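Local coordinates for serine-rich secreted cell wall anchored (LPXTG-motif ) protein (Lactobacillus reuteri ATCC 53608, PDB 5NXK) that probably mediates adhesion of the bacterium to host gut surfaces, as a cell-wall-anchored serine-rich repeat protein whose binding region is a right-handed beta-solenoid, at residues S85-V90 with L112-T117; I61-R66 with V90-N95; A162-N167 with W189-V194; V97-Y102 with V121-L126. All blocks are in the same frame, centred on the assembly; numbering follows the deposited sequence.

Contact 1. Residues S85-V90 with L112-T117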
loop_
_atom_site.group_PDB
_atom_site.type_symbol
_atom_site.label_atom_id
_atom_site.label_comp_id
_atom_site.label_asym_id
_atom_site.label_seq_id
_atom_site.Cartn_x
_atom_site.Cartn_y
_atom_site.Cartn_z
ATOM N N SER A 85 7.280 -12.464 2.580
ATOM C CA SER A 85 6.197 -12.577 3.548
ATOM C C SER A 85 4.868 -12.098 3.000
ATOM O O SER A 85 4.787 -11.050 2.357
ATOM C CB SER A 85 6.521 -11.783 4.810
ATOM O OG SER A 85 5.451 -11.884 5.735
ATOM N N LYS A 86 3.813 -12.853 3.293
ATOM C CA LYS A 86 2.479 -12.407 2.940
ATOM C C LYS A 86 2.086 -11.188 3.774
ATOM O O LYS A 86 1.102 -10.518 3.460
ATOM C CB LYS A 86 1.472 -13.556 3.085
ATOM C CG LYS A 86 1.127 -13.979 4.508
ATOM C CD LYS A 86 0.069 -15.078 4.447
ATOM C CE LYS A 86 0.724 -16.418 4.117
ATOM N NZ LYS A 86 -0.180 -17.589 4.286
ATOM N N TYR A 87 2.868 -10.889 4.817
ATOM C CA TYR A 87 2.607 -9.710 5.657
ATOM C C TYR A 87 3.486 -8.503 5.309
ATOM O O TYR A 87 3.614 -7.576 6.103
ATOM C CB TYR A 87 2.749 -10.064 7.149
ATOM C CG TYR A 87 1.725 -11.101 7.557
ATOM C CD1 TYR A 87 0.375 -10.793 7.519
ATOM C CD2 TYR A 87 2.099 -12.399 7.912
ATOM C CE1 TYR A 87 -0.584 -11.726 7.860
ATOM C CE2 TYR A 87 1.143 -13.346 8.250
ATOM C CZ TYR A 87 -0.196 -13.002 8.220
ATOM O OH TYR A 87 -1.174 -13.910 8.550
ATOM N N GLY A 88 4.057 -8.513 4.108
ATOM C CA GLY A 88 4.693 -7.328 3.553
ATOM C C GLY A 88 6.117 -7.114 4.008
ATOM O O GLY A 88 6.575 -7.778 4.944
ATOM N N PHE A 89 6.826 -6.208 3.334
ATOM C CA PHE A 89 8.124 -5.767 3.814
ATOM C C PHE A 89 7.934 -5.070 5.130
ATOM O O PHE A 89 8.675 -5.314 6.084
ATOM C CB PHE A 89 8.830 -4.823 2.838
ATOM C CG PHE A 89 10.227 -4.457 3.282
ATOM C CD1 PHE A 89 11.293 -5.335 3.063
ATOM C CD2 PHE A 89 10.476 -3.261 3.937
ATOM C CE1 PHE A 89 12.587 -5.013 3.493
ATOM C CE2 PHE A 89 11.763 -2.931 4.364
ATOM C CZ PHE A 89 12.819 -3.805 4.143
ATOM N N VAL A 90 6.951 -4.173 5.171
ATOM C CA VAL A 90 6.503 -3.613 6.440
ATOM C C VAL A 90 5.119 -4.138 6.804
ATOM O O VAL A 90 4.173 -4.146 5.990
ATOM C CB VAL A 90 6.451 -2.082 6.446
ATOM C CG1 VAL A 90 6.210 -1.594 7.879
ATOM C CG2 VAL A 90 7.752 -1.504 5.905
ATOM N N LEU A 112 3.192 -6.412 -0.540
ATOM C CA LEU A 112 4.366 -5.574 -0.244
ATOM C C LEU A 112 4.273 -4.826 1.081
ATOM O O LEU A 112 5.298 -4.536 1.715
ATOM C CB LEU A 112 4.632 -4.560 -1.360
ATOM C CG LEU A 112 5.057 -5.017 -2.767
ATOM C CD1 LEU A 112 4.093 -6.003 -3.396
ATOM C CD2 LEU A 112 5.209 -3.795 -3.652
ATOM N N VAL A 113 3.057 -4.484 1.480
ATOM C CA VAL A 113 2.812 -3.794 2.756
ATOM C C VAL A 113 1.517 -4.329 3.329
ATOM O O VAL A 113 0.539 -4.501 2.595
ATOM C CB VAL A 113 2.700 -2.253 2.606
ATOM C CG1 VAL A 113 2.454 -1.595 3.976
ATOM C CG2 VAL A 113 3.951 -1.685 1.967
ATOM N N TRP A 114 1.502 -4.603 4.631
ATOM C CA TRP A 114 0.301 -5.169 5.238
ATOM C C TRP A 114 0.029 -4.425 6.548
ATOM O O TRP A 114 0.939 -3.853 7.116
ATOM C CB TRP A 114 0.479 -6.679 5.462
ATOM C CG TRP A 114 -0.712 -7.420 5.995
ATOM C CD1 TRP A 114 -1.658 -8.095 5.267
ATOM C CD2 TRP A 114 -1.078 -7.585 7.371
ATOM N NE1 TRP A 114 -2.603 -8.650 6.107
ATOM C CE2 TRP A 114 -2.258 -8.361 7.404
ATOM C CE3 TRP A 114 -0.526 -7.147 8.578
ATOM C CZ2 TRP A 114 -2.895 -8.700 8.599
ATOM C CZ3 TRP A 114 -1.154 -7.495 9.763
ATOM C CH2 TRP A 114 -2.324 -8.261 9.764
ATOM N N SER A 115 -1.211 -4.428 7.014
ATOM C CA SER A 115 -1.555 -3.708 8.239
ATOM C C SER A 115 -2.695 -4.367 8.982
ATOM O O SER A 115 -3.492 -5.106 8.394
ATOM C CB SER A 115 -1.926 -2.256 7.903
ATOM O OG SER A 115 -3.167 -2.212 7.214
ATOM N N LYS A 116 -2.759 -4.106 10.284
ATOM C CA LYS A 116 -3.931 -4.428 11.084
ATOM C C LYS A 116 -5.075 -3.511 10.663
ATOM O O LYS A 116 -4.872 -2.312 10.474
ATOM C CB LYS A 116 -3.647 -4.237 12.577
ATOM C CG LYS A 116 -3.022 -5.427 13.295
ATOM C CD LYS A 116 -2.609 -5.006 14.712
ATOM C CE LYS A 116 -1.970 -6.145 15.495
ATOM N NZ LYS A 116 -2.551 -7.468 15.169
ATOM N N THR A 117 -6.269 -4.069 10.500
ATOM C CA THR A 117 -7.389 -3.296 9.999
ATOM C C THR A 117 -8.391 -2.953 11.111
ATOM O O THR A 117 -9.405 -2.300 10.859
ATOM C CB THR A 117 -8.091 -4.057 8.875
ATOM O OG1 THR A 117 -8.484 -5.353 9.358
ATOM C CG2 THR A 117 -7.131 -4.232 7.703
#
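Two backbone hydrogen bonds join the loop 85-90 to 112-117: F89 N gives to L112 O (2.8 Å), coming from above the carbonyl plane, and W114 N gives to V90 O (3.0 Å), nearly straight at 168°. V90 O also receives the CA-H of V113, so one carbonyl meets two successive residues of the neighbouring coil. The main side-chain contact is a T-shaped pair in which the edge of the Y87 ring stands on the face of the W114 indole. Y87 CD1 sits over the centre of the indole, 3.5 Å from W114 CD2, and the planes stand at 81°. With its CG anti to the backbone N (chi1 -176°), the W114 side chain lies alongside that of Y87, both pointing the same way. W114 CB packs against Y87 O at 3.3 Å. The loop that presents Y87 is itself pinned: S85 OG accepts from Y87 N (2.9 Å) in an ST turn, inside a type I beta turn from S85 to G88. G88 leaves that turn with positive phi, and its CA comes to 3.4 Å from L112 O. W114 also stacks on Y164 and meets F150 edge-to-face. A loop and a strand from successive coils are thus stacked on one another as in a beta-solenoid, consistent with membership of the pectate lyase-like family.

Contact 2. Residues I61-R66 with V90-N95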
loop_
_atom_site.group_PDB
_atom_site.type_symbol
_atom_site.label_atom_id
_atom_site.label_comp_id
_atom_site.label_asym_id
_atom_site.label_seq_id
_atom_site.Cartn_x
_atom_site.Cartn_y
_atom_site.Cartn_z
ATOM N N ILE A 61 10.125 -5.794 8.353
ATOM C CA ILE A 61 9.992 -4.932 9.519
ATOM C C ILE A 61 8.571 -5.042 10.053
ATOM O O ILE A 61 7.611 -4.866 9.306
ATOM C CB ILE A 61 10.325 -3.473 9.181
ATOM C CG1 ILE A 61 11.784 -3.369 8.749
ATOM C CG2 ILE A 61 10.022 -2.557 10.367
ATOM C CD1 ILE A 61 12.194 -1.997 8.284
ATOM N N ILE A 62 8.438 -5.342 11.341
ATOM C CA ILE A 62 7.138 -5.410 11.977
ATOM C C ILE A 62 6.964 -4.290 12.995
ATOM O O ILE A 62 7.677 -4.240 13.984
ATOM C CB ILE A 62 6.929 -6.750 12.691
ATOM C CG1 ILE A 62 7.259 -7.918 11.750
ATOM C CG2 ILE A 62 5.513 -6.825 13.274
ATOM C CD1 ILE A 62 7.078 -9.282 12.374
ATOM N N LEU A 63 6.008 -3.403 12.742
ATOM C CA LEU A 63 5.626 -2.352 13.683
ATOM C C LEU A 63 4.616 -2.989 14.620
ATOM O O LEU A 63 3.613 -3.546 14.168
ATOM C CB LEU A 63 5.023 -1.147 12.956
ATOM C CG LEU A 63 5.830 -0.599 11.765
ATOM C CD1 LEU A 63 5.168 0.646 11.164
ATOM C CD2 LEU A 63 7.276 -0.311 12.145
ATOM N N ASN A 64 4.882 -2.962 15.919
ATOM C CA ASN A 64 4.042 -3.725 16.835
ATOM C C ASN A 64 3.899 -3.110 18.228
ATOM O O ASN A 64 3.927 -3.831 19.225
ATOM C CB ASN A 64 4.590 -5.155 16.938
ATOM C CG ASN A 64 3.509 -6.181 17.247
ATOM O OD1 ASN A 64 2.334 -5.844 17.416
ATOM N ND2 ASN A 64 3.901 -7.449 17.293
ATOM N N ASN A 65 3.750 -1.788 18.299
ATOM C CA ASN A 65 3.461 -1.143 19.581
ATOM C C ASN A 65 2.188 -1.717 20.171
ATOM O O ASN A 65 1.210 -1.963 19.460
ATOM C CB ASN A 65 3.346 0.373 19.419
ATOM C CG ASN A 65 4.699 1.050 19.395
ATOM O OD1 ASN A 65 5.668 0.520 19.933
ATOM N ND2 ASN A 65 4.774 2.226 18.783
ATOM N N ARG A 66 2.188 -1.912 21.484
ATOM C CA ARG A 66 1.030 -2.503 22.136
ATOM C C ARG A 66 0.093 -1.408 22.628
ATOM O O ARG A 66 -1.127 -1.610 22.711
ATOM C CB ARG A 66 1.486 -3.418 23.274
ATOM C CG ARG A 66 0.392 -4.237 23.937
ATOM C CD ARG A 66 0.794 -4.653 25.323
ATOM N NE ARG A 66 -0.330 -4.652 26.268
ATOM C CZ ARG A 66 -0.817 -3.578 26.887
ATOM N NH1 ARG A 66 -0.326 -2.393 26.592
ATOM N NH2 ARG A 66 -1.869 -3.680 27.702
ATOM N N VAL A 90 6.951 -4.173 5.171
ATOM C CA VAL A 90 6.503 -3.613 6.440
ATOM C C VAL A 90 5.119 -4.138 6.804
ATOM O O VAL A 90 4.173 -4.146 5.990
ATOM C CB VAL A 90 6.451 -2.082 6.446
ATOM C CG1 VAL A 90 6.210 -1.594 7.879
ATOM C CG2 VAL A 90 7.752 -1.504 5.905
ATOM N N ASN A 91 5.039 -4.579 8.052
ATOM C CA ASN A 91 3.832 -5.102 8.658
ATOM C C ASN A 91 3.436 -4.111 9.731
ATOM O O ASN A 91 4.076 -4.029 10.768
ATOM C CB ASN A 91 4.082 -6.501 9.239
ATOM C CG ASN A 91 2.912 -7.033 10.056
ATOM O OD1 ASN A 91 1.959 -6.314 10.354
ATOM N ND2 ASN A 91 2.985 -8.314 10.424
ATOM N N MET A 92 2.369 -3.370 9.463
ATOM C CA MET A 92 1.908 -2.264 10.291
ATOM C C MET A 92 0.953 -2.829 11.320
ATOM O O MET A 92 -0.267 -2.753 11.161
ATOM C CB MET A 92 1.225 -1.211 9.408
ATOM C CG MET A 92 2.167 -0.663 8.328
ATOM S SD MET A 92 1.376 0.430 7.101
ATOM C CE MET A 92 1.165 1.891 8.101
ATOM N N SER A 93 1.515 -3.428 12.365
ATOM C CA SER A 93 0.712 -4.159 13.337
ATOM C C SER A 93 0.614 -3.494 14.714
ATOM O O SER A 93 0.265 -4.156 15.688
ATOM C CB SER A 93 1.277 -5.578 13.499
ATOM O OG SER A 93 0.775 -6.449 12.499
ATOM N N SER A 94 0.915 -2.203 14.817
ATOM C CA SER A 94 0.708 -1.528 16.104
ATOM C C SER A 94 -0.762 -1.414 16.435
ATOM O O SER A 94 -1.608 -1.386 15.543
ATOM C CB SER A 94 1.325 -0.135 16.112
ATOM O OG SER A 94 2.707 -0.201 15.810
ATOM N N ASN A 95 -1.076 -1.346 17.724
ATOM C CA ASN A 95 -2.446 -1.067 18.122
ATOM C C ASN A 95 -2.814 0.395 17.850
ATOM O O ASN A 95 -3.984 0.711 17.640
ATOM C CB ASN A 95 -2.666 -1.470 19.579
ATOM C CG ASN A 95 -2.890 -2.974 19.723
ATOM O OD1 ASN A 95 -3.454 -3.616 18.826
ATOM N ND2 ASN A 95 -2.428 -3.546 20.833
#
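Backbone hydrogen bonds pair strand 61-63 with strand 90-92 in parallel, their axes 4.7 Å apart. N91 N gives to I61 O (2.9 Å) and L63 N to N91 O (2.8 Å), each donor lying close to the line of the carbonyl; the next bond, from S93 N to L63 O, is weak. Beyond the strands the pairing resumes at N95 N, which gives to N65 O (2.9 Å). Such stacking of equivalent strands from successive coils builds a parallel sheet of the beta-solenoid, and here it carries on into the turn that follows each strand. Side-chain bonds take over in that turn. S94 OG accepts from N65 N at 3.1 Å and is also hydrogen-bonded to D98 OD1. The N95 amide gives ND2 to R66 O at 3.0 Å, with the acceptor in the amide plane and an almost straight N-H (170°). N65 turns its own amide elsewhere, its ND2 giving to G39 O. Van der Waals contacts divide between the two faces of the sheet. On the apolar face shared by I61, L63, V90 and M92, L63 CG meets V90 CG1 at 4.0 Å, and L63 CD1 reaches the CG of M92. On the other face I62 and N91 lie side by side, and the I62 methyl lies against the N91 amide, I62 CG2 coming to 4.1 Å from the ND2 of N91.

Contact 3. Residues A162-N167 with W189-V194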
loop_
_atom_site.group_PDB
_atom_site.type_symbol
_atom_site.label_atom_id
_atom_site.label_comp_id
_atom_site.label_asym_id
_atom_site.label_seq_id
_atom_site.Cartn_x
_atom_site.Cartn_y
_atom_site.Cartn_z
ATOM N N ALA A 162 -1.772 -6.752 -3.410
ATOM C CA ALA A 162 -0.395 -6.248 -3.331
ATOM C C ALA A 162 -0.179 -5.332 -2.132
ATOM O O ALA A 162 0.913 -5.276 -1.579
ATOM C CB ALA A 162 -0.036 -5.516 -4.601
ATOM N N LEU A 163 -1.218 -4.591 -1.755
ATOM C CA LEU A 163 -1.119 -3.629 -0.657
ATOM C C LEU A 163 -2.366 -3.738 0.213
ATOM O O LEU A 163 -3.485 -3.544 -0.269
ATOM C CB LEU A 163 -0.971 -2.197 -1.190
ATOM C CG LEU A 163 0.289 -1.839 -1.981
ATOM C CD1 LEU A 163 0.158 -0.457 -2.619
ATOM C CD2 LEU A 163 1.547 -1.890 -1.104
ATOM N N TYR A 164 -2.177 -4.039 1.495
ATOM C CA TYR A 164 -3.309 -4.177 2.409
ATOM C C TYR A 164 -3.109 -3.165 3.527
ATOM O O TYR A 164 -2.617 -3.489 4.612
ATOM C CB TYR A 164 -3.394 -5.608 2.940
ATOM C CG TYR A 164 -4.662 -5.988 3.659
ATOM C CD1 TYR A 164 -5.861 -6.127 2.962
ATOM C CD2 TYR A 164 -4.658 -6.253 5.035
ATOM C CE1 TYR A 164 -7.020 -6.500 3.604
ATOM C CE2 TYR A 164 -5.826 -6.641 5.694
ATOM C CZ TYR A 164 -6.998 -6.761 4.969
ATOM O OH TYR A 164 -8.170 -7.138 5.582
ATOM N N VAL A 165 -3.500 -1.929 3.234
ATOM C CA VAL A 165 -3.235 -0.791 4.095
ATOM C C VAL A 165 -4.582 -0.265 4.545
ATOM O O VAL A 165 -5.399 0.150 3.722
ATOM C CB VAL A 165 -2.455 0.314 3.359
ATOM C CG1 VAL A 165 -2.267 1.539 4.266
ATOM C CG2 VAL A 165 -1.116 -0.220 2.848
ATOM N N SER A 166 -4.821 -0.279 5.849
ATOM C CA SER A 166 -6.185 -0.110 6.321
ATOM C C SER A 166 -6.825 1.226 5.931
ATOM O O SER A 166 -7.966 1.254 5.452
ATOM C CB SER A 166 -6.225 -0.277 7.841
ATOM O OG SER A 166 -7.567 -0.302 8.288
ATOM N N ASN A 167 -6.116 2.332 6.142
ATOM C CA ASN A 167 -6.800 3.634 6.114
ATOM C C ASN A 167 -6.433 4.606 5.015
ATOM O O ASN A 167 -7.299 5.344 4.535
ATOM C CB ASN A 167 -6.604 4.342 7.449
ATOM C CG ASN A 167 -7.065 3.496 8.600
ATOM O OD1 ASN A 167 -6.244 2.967 9.344
ATOM N ND2 ASN A 167 -8.380 3.318 8.729
ATOM N N TRP A 189 -5.795 -2.680 -1.490
ATOM C CA TRP A 189 -6.965 -3.069 -0.730
ATOM C C TRP A 189 -6.927 -2.351 0.608
ATOM O O TRP A 189 -6.073 -2.632 1.444
ATOM C CB TRP A 189 -7.013 -4.590 -0.511
ATOM C CG TRP A 189 -8.335 -5.088 -0.008
ATOM C CD1 TRP A 189 -9.411 -4.332 0.360
ATOM C CD2 TRP A 189 -8.741 -6.459 0.144
ATOM N NE1 TRP A 189 -10.449 -5.140 0.739
ATOM C CE2 TRP A 189 -10.067 -6.448 0.614
ATOM C CE3 TRP A 189 -8.107 -7.690 -0.066
ATOM C CZ2 TRP A 189 -10.776 -7.623 0.878
ATOM C CZ3 TRP A 189 -8.815 -8.853 0.191
ATOM C CH2 TRP A 189 -10.132 -8.813 0.657
ATOM N N LEU A 190 -7.859 -1.423 0.799
ATOM C CA LEU A 190 -7.944 -0.658 2.033
ATOM C C LEU A 190 -9.238 -1.058 2.718
ATOM O O LEU A 190 -10.328 -0.820 2.198
ATOM C CB LEU A 190 -7.905 0.848 1.777
ATOM C CG LEU A 190 -6.661 1.435 1.087
ATOM C CD1 LEU A 190 -6.748 1.334 -0.437
ATOM C CD2 LEU A 190 -6.409 2.881 1.531
ATOM N N LEU A 191 -9.098 -1.688 3.877
ATOM C CA LEU A 191 -10.227 -2.253 4.607
ATOM C C LEU A 191 -10.162 -1.822 6.073
ATOM O O LEU A 191 -9.082 -1.784 6.662
ATOM C CB LEU A 191 -10.212 -3.791 4.496
ATOM C CG LEU A 191 -11.306 -4.632 5.171
ATOM C CD1 LEU A 191 -11.629 -5.881 4.323
ATOM C CD2 LEU A 191 -10.905 -5.036 6.609
ATOM N N THR A 192 -11.304 -1.496 6.663
ATOM C CA THR A 192 -11.353 -1.349 8.114
ATOM C C THR A 192 -12.319 -2.385 8.664
ATOM O O THR A 192 -13.298 -2.738 8.026
ATOM C CB THR A 192 -11.790 0.067 8.559
ATOM O OG1 THR A 192 -13.184 0.255 8.262
ATOM C CG2 THR A 192 -10.984 1.140 7.822
ATOM N N ALA A 193 -12.078 -2.804 9.893
ATOM C CA ALA A 193 -12.915 -3.794 10.546
ATOM C C ALA A 193 -13.521 -3.111 11.758
ATOM O O ALA A 193 -13.108 -2.014 12.115
ATOM C CB ALA A 193 -12.106 -5.019 10.949
ATOM N N VAL A 194 -14.493 -3.760 12.382
ATOM C CA VAL A 194 -15.275 -3.151 13.450
ATOM C C VAL A 194 -14.456 -2.442 14.523
ATOM O O VAL A 194 -14.796 -1.322 14.885
ATOM C CB VAL A 194 -16.181 -4.208 14.114
ATOM C CG1 VAL A 194 -16.816 -3.660 15.387
ATOM C CG2 VAL A 194 -17.244 -4.670 13.124
#
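S166 OG gives a hydrogen bond of 2.7 Å to L191 O, the donor tilted 25° from the carbonyl plane. Carried anti to the backbone N (chi1 -172°), the hydroxyl reaches across to the neighbouring coil, where T192 CG2 packs against it. Upstream, W189 N gives to L163 O (2.8 Å), whereas the bond from V165 N to W189 O is weak, and the strand pairing here is correspondingly loose. Y164 and W189 lie side by side and form a T-shaped pair: the Y164 edge is turned to the indole face, CE1 standing 3.9 Å from W189 CD2 and toward the rim, with the planes at 84°. The phenol oxygen Y164 OH then rests 3.6 Å from L191 CD2. Beyond it, N167 ND2 touches T192 CG2, while its amide bonds I200 O and, through OD1, K122 N. W189 NE1 gives to D226 OD2, which fixes the rotation of the indole. L190 CB and CG crowd V165 O, both at 3.2 Å. With one sound backbone bond and one weak one, the joining of these two solenoid coils rests largely on the buried S166 hydroxyl-to-carbonyl bond and on aromatic and apolar contacts.

Contact 4. Residues V97-Y102 with V121-L126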
loop_
_atom_site.group_PDB
_atom_site.type_symbol
_atom_site.label_atom_id
_atom_site.label_comp_id
_atom_site.label_asym_id
_atom_site.label_seq_id
_atom_site.Cartn_x
_atom_site.Cartn_y
_atom_site.Cartn_z
ATOM N N VAL A 97 -1.192 4.292 15.971
ATOM C CA VAL A 97 -0.915 4.856 14.652
ATOM C C VAL A 97 0.439 4.406 14.078
ATOM O O VAL A 97 1.482 4.562 14.730
ATOM C CB VAL A 97 -0.946 6.410 14.708
ATOM C CG1 VAL A 97 -0.533 7.014 13.366
ATOM C CG2 VAL A 97 -2.336 6.901 15.121
ATOM N N ASP A 98 0.399 3.855 12.860
ATOM C CA ASP A 98 1.591 3.558 12.057
ATOM C C ASP A 98 1.483 4.318 10.746
ATOM O O ASP A 98 0.451 4.256 10.069
ATOM C CB ASP A 98 1.720 2.073 11.714
ATOM C CG ASP A 98 1.970 1.201 12.916
ATOM O OD1 ASP A 98 2.739 1.606 13.809
ATOM O OD2 ASP A 98 1.386 0.100 12.950
ATOM N N THR A 99 2.552 5.001 10.379
ATOM C CA THR A 99 2.640 5.688 9.106
ATOM C C THR A 99 3.931 5.254 8.425
ATOM O O THR A 99 4.988 5.312 9.039
ATOM C CB THR A 99 2.604 7.208 9.301
ATOM O OG1 THR A 99 1.354 7.566 9.917
ATOM C CG2 THR A 99 2.736 7.929 7.962
ATOM N N VAL A 100 3.826 4.778 7.183
ATOM C CA VAL A 100 4.976 4.343 6.401
ATOM C C VAL A 100 5.077 5.226 5.159
ATOM O O VAL A 100 4.075 5.493 4.460
ATOM C CB VAL A 100 4.867 2.855 5.979
ATOM C CG1 VAL A 100 6.012 2.474 5.045
ATOM C CG2 VAL A 100 4.820 1.931 7.212
ATOM N N THR A 101 6.280 5.699 4.884
ATOM C CA THR A 101 6.526 6.520 3.716
ATOM C C THR A 101 7.619 5.893 2.874
ATOM O O THR A 101 8.714 5.628 3.371
ATOM C CB THR A 101 6.924 7.949 4.122
ATOM O OG1 THR A 101 5.836 8.542 4.827
ATOM C CG2 THR A 101 7.256 8.805 2.896
ATOM N N TYR A 102 7.306 5.624 1.612
ATOM C CA TYR A 102 8.296 5.170 0.641
ATOM C C TYR A 102 8.623 6.327 -0.281
ATOM O O TYR A 102 7.742 6.838 -0.965
ATOM C CB TYR A 102 7.779 4.002 -0.200
ATOM C CG TYR A 102 7.764 2.634 0.451
ATOM C CD1 TYR A 102 8.245 2.429 1.740
ATOM C CD2 TYR A 102 7.256 1.539 -0.244
ATOM C CE1 TYR A 102 8.233 1.150 2.315
ATOM C CE2 TYR A 102 7.234 0.278 0.315
ATOM C CZ TYR A 102 7.723 0.090 1.596
ATOM O OH TYR A 102 7.683 -1.173 2.133
ATOM N N VAL A 121 -4.858 4.308 13.053
ATOM C CA VAL A 121 -4.787 4.754 11.656
ATOM C C VAL A 121 -3.522 4.262 10.982
ATOM O O VAL A 121 -2.414 4.515 11.463
ATOM C CB VAL A 121 -4.860 6.296 11.554
ATOM C CG1 VAL A 121 -4.690 6.760 10.106
ATOM C CG2 VAL A 121 -6.180 6.799 12.135
ATOM N N LYS A 122 -3.705 3.554 9.862
ATOM C CA LYS A 122 -2.599 3.022 9.066
ATOM C C LYS A 122 -2.487 3.746 7.727
ATOM O O LYS A 122 -3.412 3.700 6.900
ATOM C CB LYS A 122 -2.772 1.522 8.825
ATOM C CG LYS A 122 -3.119 0.736 10.078
ATOM C CD LYS A 122 -2.034 0.905 11.138
ATOM C CE LYS A 122 -2.188 -0.137 12.265
ATOM N NZ LYS A 122 -1.287 0.184 13.412
ATOM N N THR A 123 -1.339 4.379 7.523
ATOM C CA THR A 123 -1.098 5.217 6.364
ATOM C C THR A 123 0.174 4.817 5.614
ATOM O O THR A 123 1.237 4.649 6.217
ATOM C CB THR A 123 -0.982 6.708 6.786
ATOM O OG1 THR A 123 -2.155 7.093 7.521
ATOM C CG2 THR A 123 -0.835 7.607 5.569
ATOM N N LEU A 124 0.061 4.698 4.294
ATOM C CA LEU A 124 1.215 4.521 3.421
ATOM C C LEU A 124 1.335 5.712 2.488
ATOM O O LEU A 124 0.445 5.971 1.670
ATOM C CB LEU A 124 1.099 3.231 2.609
ATOM C CG LEU A 124 2.171 3.001 1.533
ATOM C CD1 LEU A 124 3.550 2.810 2.187
ATOM C CD2 LEU A 124 1.819 1.790 0.678
ATOM N N ASN A 125 2.440 6.438 2.599
ATOM C CA ASN A 125 2.688 7.548 1.689
ATOM C C ASN A 125 3.684 7.104 0.623
ATOM O O ASN A 125 4.682 6.447 0.929
ATOM C CB ASN A 125 3.209 8.774 2.445
ATOM C CG ASN A 125 2.213 9.292 3.454
ATOM O OD1 ASN A 125 1.061 9.558 3.120
ATOM N ND2 ASN A 125 2.644 9.427 4.704
ATOM N N LEU A 126 3.392 7.436 -0.631
ATOM C CA LEU A 126 4.233 7.050 -1.745
ATOM C C LEU A 126 4.735 8.326 -2.401
ATOM O O LEU A 126 3.946 9.119 -2.921
ATOM C CB LEU A 126 3.466 6.165 -2.742
ATOM C CG LEU A 126 2.903 4.872 -2.146
ATOM C CD1 LEU A 126 2.103 4.098 -3.189
ATOM C CD2 LEU A 126 4.033 4.006 -1.559
HETATM O O HOH W 1 -1.217 6.803 10.078
#
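V100 and L124 occupy the close-packed inner face between strands 97-102 and 122-126, which run parallel with axes 4.6 Å apart. V100 CG1 meets L124 CD1 at 3.8 Å, the two side chains slanting past one another, and farther along Y102 CB touches L126 CD2. Between the strands the backbone ladder is tight: V100 N gives to T123 O at 2.8 Å (174°) and N125 N to V100 O at 2.7 Å. At the end of the inner face lies a buried salt bridge, K122 NZ to D98 OD2 at 2.7 Å, the ammonium arriving from above the carboxylate plane. A bend at chi2 (-59°) turns the lysine chain alongside D98; NZ also gives to S94 O and G96 O, and D98 OD1 accepts from S94, so both charges are probably well compensated. The opposite face, with T99, T101, T123 and N125, is partly exposed and more loosely joined by its side chains. There N125 ND2 gives only a weak bond to T101 OG1 (3.3 Å), and its OD1 turns to N170. A water bridges T99 OG1, T123 OG1 and V121 O, lying 2.7 Å from T123 OG1. In the eleven-strand parallel sheet of the solenoid the pair is flanked by strand 71-77 next to 97-102 and strand 168-171 next to 122-127, while V90 and M92 of strand 90-92 pack on the inner face from across the core.

How the contacts relate
From the N terminus, contact 2 closes first, bringing 61-66 against 90-95 one coil later. Contact 1 opens before it ends, at 85-90, and shares V90 with it, so the two cross and place strands 61-63, 90-92 and 113-115 side by side in one sheet. Contact 4 begins inside the loop closed by contact 1 and ends beyond it, crossing it in turn, but joins the coils in a different sheet. Contact 3 follows in series and carries the stacking onward from strand 163-164 to strand 186-191. K122 of contact 4 also touches the loops that follow strands 90-92 and 163-164, linking contact 4 to contacts 2 and 3.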